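Local coordinates for N-acetylglucosamine-6-phosphate deacetylase (PDB 1O12), which probably removes the acetyl group from N-acetylglucosamine-6-phosphate, as a metal-dependent hydrolase with one divalent cation per subunit, at residues L121-K133 with I155-I168. Sequence-based numbering, arbitrary orientation.
Sequences LLGVHLEGPYISK and IDSPAKMLTFAPEI. With FE (Fe (III) ion), chain C.
Strands 121-127 and 159-164 run parallel, their axes 34° apart, and are laced by backbone hydrogen bonds from Val124 N to Pro158 O, Lys160 N to Val124 O, Leu126 N to Met161 O and Thr163 N to Leu126 O; a beta bulge shifts the register by one between Val124 and His125. Where strand 121-127 gives way to loop, a water links Tyr130 N to Thr163 O, and Ala165 N bonds to Tyr130 O. His125 has its ring swung anti to the backbone N (chi1 173°), and at the ring edge NE2 and Thr163 OG1 share a hydrogen bond of 2.9 Å. Over one face of this imidazole lies selenomethionine Met161, with CG 3.9 Å from the ring centroid in a CH-pi contact and SE 4.0 Å from it. ND1 bonds to Pro60 O and Thr163 OG1 also to Thr208, so both ring nitrogens are engaged and the ring's rotation is fixed. Were His125 replaced by alanine, Thr163 OG1 would probably lose its imidazole partner and Met161 the ring it lies against. Next along this face, Glu127 runs beside Thr163, CG 4.0 Å from CB, and binds the iron through OE2 at 2.2 Å; His188 and His209 are the other protein ligands, and hydrogen bonds join OE2 to His139 and OE1 to His61. On the opposite face Leu126 CB meets Leu162 CD2 at 3.8 Å, while Leu126 CD1 touches Ile155 CG2 and Ala159 CB. Ile155 CD1 reaches the edge of the Tyr130 ring at CE2, 3.9 Å away. Within the amidohydrolase TIM barrel, the pair lies between strands 87-93 and 183-186, with Val124 packing on helix 99-115.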
ATOM      1  N   LEU A 121      -1.793 -34.470   3.891  1.00 30.39           N
ATOM      2  CA  LEU A 121      -0.996 -33.842   4.937  1.00 30.00           C
ATOM      3  C   LEU A 121       0.492 -33.753   4.575  1.00 29.97           C
ATOM      4  O   LEU A 121       1.204 -34.749   4.543  1.00 31.17           O
ATOM      5  CB  LEU A 121      -1.168 -34.605   6.235  1.00 28.63           C
ATOM      6  CG  LEU A 121      -0.260 -34.171   7.382  1.00 31.92           C
ATOM      7  CD1 LEU A 121      -0.776 -32.871   7.992  1.00 32.29           C
ATOM      8  CD2 LEU A 121      -0.237 -35.267   8.456  1.00 32.78           C
ATOM      9  N   LEU A 122       0.958 -32.547   4.303  1.00 30.09           N
ATOM     10  CA  LEU A 122       2.345 -32.333   3.943  1.00 30.24           C
ATOM     11  C   LEU A 122       3.185 -32.315   5.204  1.00 30.59           C
ATOM     12  O   LEU A 122       4.342 -32.703   5.205  1.00 32.08           O
ATOM     13  CB  LEU A 122       2.500 -30.995   3.247  1.00 31.14           C
ATOM     14  CG  LEU A 122       3.613 -30.756   2.209  1.00 32.91           C
ATOM     15  CD1 LEU A 122       4.318 -29.453   2.524  1.00 30.36           C
ATOM     16  CD2 LEU A 122       4.575 -31.904   2.136  1.00 29.29           C
ATOM     17  N   GLY A 123       2.598 -31.849   6.286  1.00 31.48           N
ATOM     18  CA  GLY A 123       3.343 -31.784   7.519  1.00 31.72           C
ATOM     19  C   GLY A 123       2.705 -30.872   8.544  1.00 32.51           C
ATOM     20  O   GLY A 123       1.471 -30.712   8.604  1.00 31.37           O
ATOM     21  N   VAL A 124       3.567 -30.233   9.325  1.00 30.79           N
ATOM     22  CA  VAL A 124       3.110 -29.377  10.383  1.00 29.07           C
ATOM     23  C   VAL A 124       3.617 -27.959  10.283  1.00 28.87           C
ATOM     24  O   VAL A 124       4.790 -27.738  10.001  1.00 28.56           O
ATOM     25  CB  VAL A 124       3.523 -29.978  11.740  1.00 28.77           C
ATOM     26  CG1 VAL A 124       3.295 -28.968  12.881  1.00 24.51           C
ATOM     27  CG2 VAL A 124       2.719 -31.252  11.970  1.00 25.11           C
ATOM     28  N   HIS A 125       2.713 -27.007  10.500  1.00 28.48           N
ATOM     29  CA  HIS A 125       3.059 -25.582  10.484  1.00 30.33           C
ATOM     30  C   HIS A 125       3.052 -25.157  11.940  1.00 30.78           C
ATOM     31  O   HIS A 125       2.009 -25.192  12.630  1.00 28.67           O
ATOM     32  CB  HIS A 125       2.042 -24.763   9.672  1.00 30.47           C
ATOM     33  CG  HIS A 125       2.245 -23.281   9.752  1.00 30.93           C
ATOM     34  ND1 HIS A 125       1.484 -22.388   9.019  1.00 30.95           N
ATOM     35  CD2 HIS A 125       3.091 -22.530  10.497  1.00 30.96           C
ATOM     36  CE1 HIS A 125       1.852 -21.153   9.315  1.00 31.58           C
ATOM     37  NE2 HIS A 125       2.824 -21.210  10.210  1.00 31.46           N
ATOM     38  N   LEU A 126       4.247 -24.800  12.406  1.00 31.77           N
ATOM     39  CA  LEU A 126       4.438 -24.396  13.783  1.00 33.17           C
ATOM     40  C   LEU A 126       4.294 -22.882  13.915  1.00 33.31           C
ATOM     41  O   LEU A 126       5.242 -22.122  13.652  1.00 32.59           O
ATOM     42  CB  LEU A 126       5.819 -24.871  14.288  1.00 33.40           C
ATOM     43  CG  LEU A 126       6.148 -26.379  14.304  1.00 33.89           C
ATOM     44  CD1 LEU A 126       7.626 -26.592  14.570  1.00 33.96           C
ATOM     45  CD2 LEU A 126       5.354 -27.078  15.375  1.00 32.57           C
ATOM     46  N   GLU A 127       3.086 -22.468  14.295  1.00 33.64           N
ATOM     47  CA  GLU A 127       2.768 -21.063  14.499  1.00 36.62           C
ATOM     48  C   GLU A 127       3.039 -20.800  15.968  1.00 35.76           C
ATOM     49  O   GLU A 127       2.267 -21.193  16.827  1.00 36.70           O
ATOM     50  CB  GLU A 127       1.294 -20.781  14.202  1.00 39.91           C
ATOM     51  CG  GLU A 127       1.011 -19.302  13.899  1.00 43.50           C
ATOM     52  CD  GLU A 127      -0.425 -18.911  14.137  1.00 44.72           C
ATOM     53  OE1 GLU A 127      -1.357 -19.547  13.602  1.00 47.10           O
ATOM     54  OE2 GLU A 127      -0.634 -17.943  14.877  1.00 50.16           O
ATOM     55  N   GLY A 128       4.133 -20.120  16.252  1.00 35.29           N
ATOM     56  CA  GLY A 128       4.481 -19.892  17.634  1.00 36.35           C
ATOM     57  C   GLY A 128       5.382 -21.073  17.964  1.00 36.18           C
ATOM     58  O   GLY A 128       5.469 -22.005  17.169  1.00 35.37           O
ATOM     59  N   PRO A 129       6.005 -21.112  19.143  1.00 35.97           N
ATOM     60  CA  PRO A 129       5.934 -20.136  20.232  1.00 36.07           C
ATOM     61  C   PRO A 129       6.954 -18.997  20.180  1.00 36.26           C
ATOM     62  O   PRO A 129       7.008 -18.192  21.107  1.00 37.99           O
ATOM     63  CB  PRO A 129       6.136 -21.008  21.460  1.00 35.49           C
ATOM     64  CG  PRO A 129       7.259 -21.951  20.956  1.00 35.18           C
ATOM     65  CD  PRO A 129       6.834 -22.276  19.523  1.00 34.96           C
ATOM     66  N   TYR A 130       7.763 -18.925  19.128  1.00 34.82           N
ATOM     67  CA  TYR A 130       8.757 -17.861  19.035  1.00 34.61           C
ATOM     68  C   TYR A 130       8.194 -16.552  18.455  1.00 35.53           C
ATOM     69  O   TYR A 130       8.668 -16.003  17.444  1.00 36.40           O
ATOM     70  CB  TYR A 130       9.949 -18.350  18.224  1.00 33.77           C
ATOM     71  CG  TYR A 130      10.350 -19.741  18.621  1.00 34.95           C
ATOM     72  CD1 TYR A 130      10.753 -20.022  19.930  1.00 35.29           C
ATOM     73  CD2 TYR A 130      10.256 -20.798  17.715  1.00 35.23           C
ATOM     74  CE1 TYR A 130      11.039 -21.322  20.332  1.00 36.04           C
ATOM     75  CE2 TYR A 130      10.540 -22.104  18.102  1.00 36.62           C
ATOM     76  CZ  TYR A 130      10.923 -22.364  19.411  1.00 37.63           C
ATOM     77  OH  TYR A 130      11.123 -23.668  19.810  1.00 38.12           O
ATOM     78  N   ILE A 131       7.185 -16.025  19.124  1.00 34.92           N
ATOM     79  CA  ILE A 131       6.584 -14.814  18.657  1.00 34.54           C
ATOM     80  C   ILE A 131       6.643 -13.721  19.689  1.00 35.27           C
ATOM     81  O   ILE A 131       7.182 -13.902  20.781  1.00 34.51           O
ATOM     82  CB  ILE A 131       5.120 -15.067  18.206  1.00 33.43           C
ATOM     83  CG1 ILE A 131       4.298 -15.699  19.337  1.00 31.87           C
ATOM     84  CG2 ILE A 131       5.135 -15.954  16.968  1.00 32.12           C
ATOM     85  CD1 ILE A 131       2.843 -16.026  18.939  1.00 29.39           C
ATOM     86  N   SER A 132       6.097 -12.573  19.312  1.00 37.12           N
ATOM     87  CA  SER A 132       6.046 -11.402  20.170  1.00 38.85           C
ATOM     88  C   SER A 132       4.832 -11.502  21.100  1.00 41.46           C
ATOM     89  O   SER A 132       3.718 -11.815  20.658  1.00 40.50           O
ATOM     90  CB  SER A 132       5.927 -10.164  19.290  1.00 38.24           C
ATOM     91  OG  SER A 132       5.461  -9.048  20.005  1.00 40.40           O
ATOM     92  N   LYS A 133       5.037 -11.263  22.393  1.00 44.00           N
ATOM     93  CA  LYS A 133       3.904 -11.299  23.319  1.00 46.33           C
ATOM     94  C   LYS A 133       3.004 -10.075  23.063  1.00 47.64           C
ATOM     95  O   LYS A 133       1.795 -10.124  23.320  1.00 48.61           O
ATOM     96  CB  LYS A 133       4.384 -11.309  24.776  1.00 45.20           C
ATOM     97  CG  LYS A 133       5.070 -12.613  25.211  1.00 46.90           C
ATOM     98  CD  LYS A 133       5.902 -12.368  26.447  1.00 47.19           C
ATOM     99  CE  LYS A 133       6.586 -13.619  26.933  1.00 48.63           C
ATOM    100  NZ  LYS A 133       7.117 -13.407  28.315  1.00 47.90           N
ATOM    101  N   ILE A 155      13.094 -29.500  16.139  1.00 41.60           N
ATOM    102  CA  ILE A 155      12.307 -29.070  14.984  1.00 40.33           C
ATOM    103  C   ILE A 155      12.883 -29.565  13.672  1.00 40.89           C
ATOM    104  O   ILE A 155      13.946 -29.116  13.243  1.00 41.28           O
ATOM    105  CB  ILE A 155      12.208 -27.538  14.915  1.00 37.84           C
ATOM    106  CG1 ILE A 155      11.602 -26.997  16.213  1.00 37.57           C
ATOM    107  CG2 ILE A 155      11.388 -27.134  13.728  1.00 33.36           C
ATOM    108  CD1 ILE A 155      11.573 -25.449  16.309  1.00 37.20           C
ATOM    109  N   ASP A 156      12.154 -30.468  13.028  1.00 40.25           N
ATOM    110  CA  ASP A 156      12.587 -31.046  11.770  1.00 40.75           C
ATOM    111  C   ASP A 156      11.377 -31.771  11.162  1.00 40.15           C
ATOM    112  O   ASP A 156      10.262 -31.695  11.691  1.00 39.37           O
ATOM    113  CB  ASP A 156      13.738 -32.040  12.041  1.00 43.40           C
ATOM    114  CG  ASP A 156      14.572 -32.359  10.787  1.00 46.34           C
ATOM    115  OD1 ASP A 156      15.675 -32.946  10.953  1.00 48.69           O
ATOM    116  OD2 ASP A 156      14.138 -32.035   9.650  1.00 46.24           O
ATOM    117  N   SER A 157      11.597 -32.485  10.062  1.00 39.20           N
ATOM    118  CA  SER A 157      10.507 -33.199   9.412  1.00 36.81           C
ATOM    119  C   SER A 157       9.796 -33.923  10.530  1.00 35.71           C
ATOM    120  O   SER A 157      10.445 -34.529  11.379  1.00 37.39           O
ATOM    121  CB  SER A 157      11.061 -34.184   8.378  1.00 35.62           C
ATOM    122  OG  SER A 157      10.082 -34.498   7.408  1.00 32.95           O
ATOM    123  N   PRO A 158       8.455 -33.928  10.520  1.00 34.81           N
ATOM    124  CA  PRO A 158       7.594 -33.302   9.512  1.00 35.08           C
ATOM    125  C   PRO A 158       7.206 -31.812   9.632  1.00 33.96           C
ATOM    126  O   PRO A 158       6.169 -31.402   9.125  1.00 33.36           O
ATOM    127  CB  PRO A 158       6.375 -34.218   9.503  1.00 34.30           C
ATOM    128  CG  PRO A 158       6.224 -34.546  10.943  1.00 35.21           C
ATOM    129  CD  PRO A 158       7.665 -34.804  11.405  1.00 33.44           C
ATOM    130  N   ALA A 159       8.011 -31.004  10.304  1.00 33.12           N
ATOM    131  CA  ALA A 159       7.692 -29.582  10.348  1.00 32.55           C
ATOM    132  C   ALA A 159       7.944 -29.110   8.910  1.00 32.98           C
ATOM    133  O   ALA A 159       8.905 -29.554   8.270  1.00 32.78           O
ATOM    134  CB  ALA A 159       8.620 -28.848  11.307  1.00 30.98           C
ATOM    135  N   LYS A 160       7.099 -28.223   8.403  1.00 31.63           N
ATOM    136  CA  LYS A 160       7.268 -27.742   7.046  1.00 31.59           C
ATOM    137  C   LYS A 160       7.297 -26.244   6.980  1.00 32.99           C
ATOM    138  O   LYS A 160       7.816 -25.673   6.031  1.00 33.78           O
ATOM    139  CB  LYS A 160       6.147 -28.261   6.154  1.00 29.77           C
ATOM    140  CG  LYS A 160       6.234 -29.769   5.917  1.00 30.59           C
ATOM    141  CD  LYS A 160       7.507 -30.162   5.183  1.00 32.80           C
ATOM    142  CE  LYS A 160       7.712 -31.689   5.142  1.00 35.61           C
ATOM    143  NZ  LYS A 160       9.013 -32.118   4.538  1.00 33.32           N
HETATM  144  N   MSE A 161       6.750 -25.606   8.006  1.00 33.49           N
HETATM  145  CA  MSE A 161       6.676 -24.160   8.036  1.00 33.41           C
HETATM  146  C   MSE A 161       6.727 -23.680   9.472  1.00 33.18           C
HETATM  147  O   MSE A 161       6.326 -24.388  10.389  1.00 34.54           O
HETATM  148  CB  MSE A 161       5.386 -23.701   7.370  1.00 32.14           C
HETATM  149  CG  MSE A 161       5.290 -22.227   7.228  1.00 37.37           C
HETATM  150 SE   MSE A 161       3.793 -21.672   6.127  1.00 49.41          SE
HETATM  151  CE  MSE A 161       4.485 -22.068   4.347  1.00 41.51           C
ATOM    152  N   LEU A 162       7.191 -22.464   9.674  1.00 32.30           N
ATOM    153  CA  LEU A 162       7.303 -21.954  11.023  1.00 33.02           C
ATOM    154  C   LEU A 162       7.063 -20.465  11.030  1.00 32.79           C
ATOM    155  O   LEU A 162       7.712 -19.743  10.280  1.00 32.99           O
ATOM    156  CB  LEU A 162       8.714 -22.251  11.514  1.00 32.02           C
ATOM    157  CG  LEU A 162       9.372 -21.865  12.841  1.00 32.14           C
ATOM    158  CD1 LEU A 162       9.032 -20.438  13.251  1.00 32.30           C
ATOM    159  CD2 LEU A 162       8.979 -22.866  13.858  1.00 30.36           C
ATOM    160  N   THR A 163       6.144 -19.994  11.868  1.00 32.63           N
ATOM    161  CA  THR A 163       5.905 -18.550  11.962  1.00 32.64           C
ATOM    162  C   THR A 163       6.592 -17.941  13.199  1.00 32.80           C
ATOM    163  O   THR A 163       6.296 -18.314  14.343  1.00 32.55           O
ATOM    164  CB  THR A 163       4.408 -18.208  12.031  1.00 32.25           C
ATOM    165  OG1 THR A 163       3.786 -18.572  10.804  1.00 31.64           O
ATOM    166  CG2 THR A 163       4.214 -16.703  12.258  1.00 31.97           C
ATOM    167  N   PHE A 164       7.487 -16.982  12.954  1.00 32.92           N
ATOM    168  CA  PHE A 164       8.242 -16.309  14.016  1.00 32.57           C
ATOM    169  C   PHE A 164       8.238 -14.766  13.930  1.00 33.37           C
ATOM    170  O   PHE A 164       7.915 -14.165  12.879  1.00 32.65           O
ATOM    171  CB  PHE A 164       9.689 -16.776  13.977  1.00 32.38           C
ATOM    172  CG  PHE A 164      10.490 -16.126  12.886  1.00 32.68           C
ATOM    173  CD1 PHE A 164      11.432 -15.144  13.192  1.00 31.62           C
ATOM    174  CD2 PHE A 164      10.256 -16.449  11.545  1.00 32.54           C
ATOM    175  CE1 PHE A 164      12.121 -14.497  12.187  1.00 31.46           C
ATOM    176  CE2 PHE A 164      10.947 -15.798  10.516  1.00 33.17           C
ATOM    177  CZ  PHE A 164      11.881 -14.822  10.836  1.00 32.70           C
ATOM    178  N   ALA A 165       8.613 -14.135  15.044  1.00 33.78           N
ATOM    179  CA  ALA A 165       8.701 -12.679  15.110  1.00 34.16           C
ATOM    180  C   ALA A 165      10.192 -12.312  15.074  1.00 34.67           C
ATOM    181  O   ALA A 165      10.890 -12.514  16.042  1.00 34.33           O
ATOM    182  CB  ALA A 165       8.047 -12.184  16.395  1.00 33.56           C
ATOM    183  N   PRO A 166      10.688 -11.753  13.951  1.00 36.97           N
ATOM    184  CA  PRO A 166      12.101 -11.359  13.763  1.00 38.54           C
ATOM    185  C   PRO A 166      12.810 -10.560  14.883  1.00 41.23           C
ATOM    186  O   PRO A 166      14.039 -10.605  14.999  1.00 41.44           O
ATOM    187  CB  PRO A 166      12.076 -10.568  12.457  1.00 37.45           C
ATOM    188  CG  PRO A 166      10.918 -11.160  11.727  1.00 37.88           C
ATOM    189  CD  PRO A 166       9.876 -11.307  12.804  1.00 36.52           C
ATOM    190  N   GLU A 167      12.053  -9.840  15.706  1.00 41.81           N
ATOM    191  CA  GLU A 167      12.682  -9.049  16.761  1.00 43.36           C
ATOM    192  C   GLU A 167      12.908  -9.838  18.059  1.00 45.17           C
ATOM    193  O   GLU A 167      13.628  -9.386  18.961  1.00 45.73           O
ATOM    194  CB  GLU A 167      11.846  -7.789  17.051  1.00 39.90           C
ATOM    195  CG  GLU A 167      10.614  -8.036  17.895  1.00 39.38           C
ATOM    196  CD  GLU A 167       9.409  -8.547  17.115  1.00 40.75           C
ATOM    197  OE1 GLU A 167       9.575  -9.043  15.967  1.00 39.63           O
ATOM    198  OE2 GLU A 167       8.288  -8.461  17.672  1.00 39.79           O
ATOM    199  N   ILE A 168      12.305 -11.017  18.150  1.00 46.49           N
ATOM    200  CA  ILE A 168      12.433 -11.820  19.350  1.00 48.26           C
ATOM    201  C   ILE A 168      13.887 -12.231  19.569  1.00 49.76           C
ATOM    202  O   ILE A 168      14.696 -12.267  18.640  1.00 51.46           O
ATOM    203  CB  ILE A 168      11.482 -13.064  19.288  1.00 48.06           C
ATOM    204  CG1 ILE A 168      11.138 -13.528  20.698  1.00 49.14           C
ATOM    205  CG2 ILE A 168      12.133 -14.210  18.525  1.00 48.23           C
ATOM    206  CD1 ILE A 168      10.090 -14.677  20.762  1.00 49.74           C
TER
HETATM  207 FE    FE C 401      -1.951 -16.236  14.453  0.97 67.19          FE
HETATM  208  O   HOH W   1       7.554 -19.896  16.169  1.00 41.64           O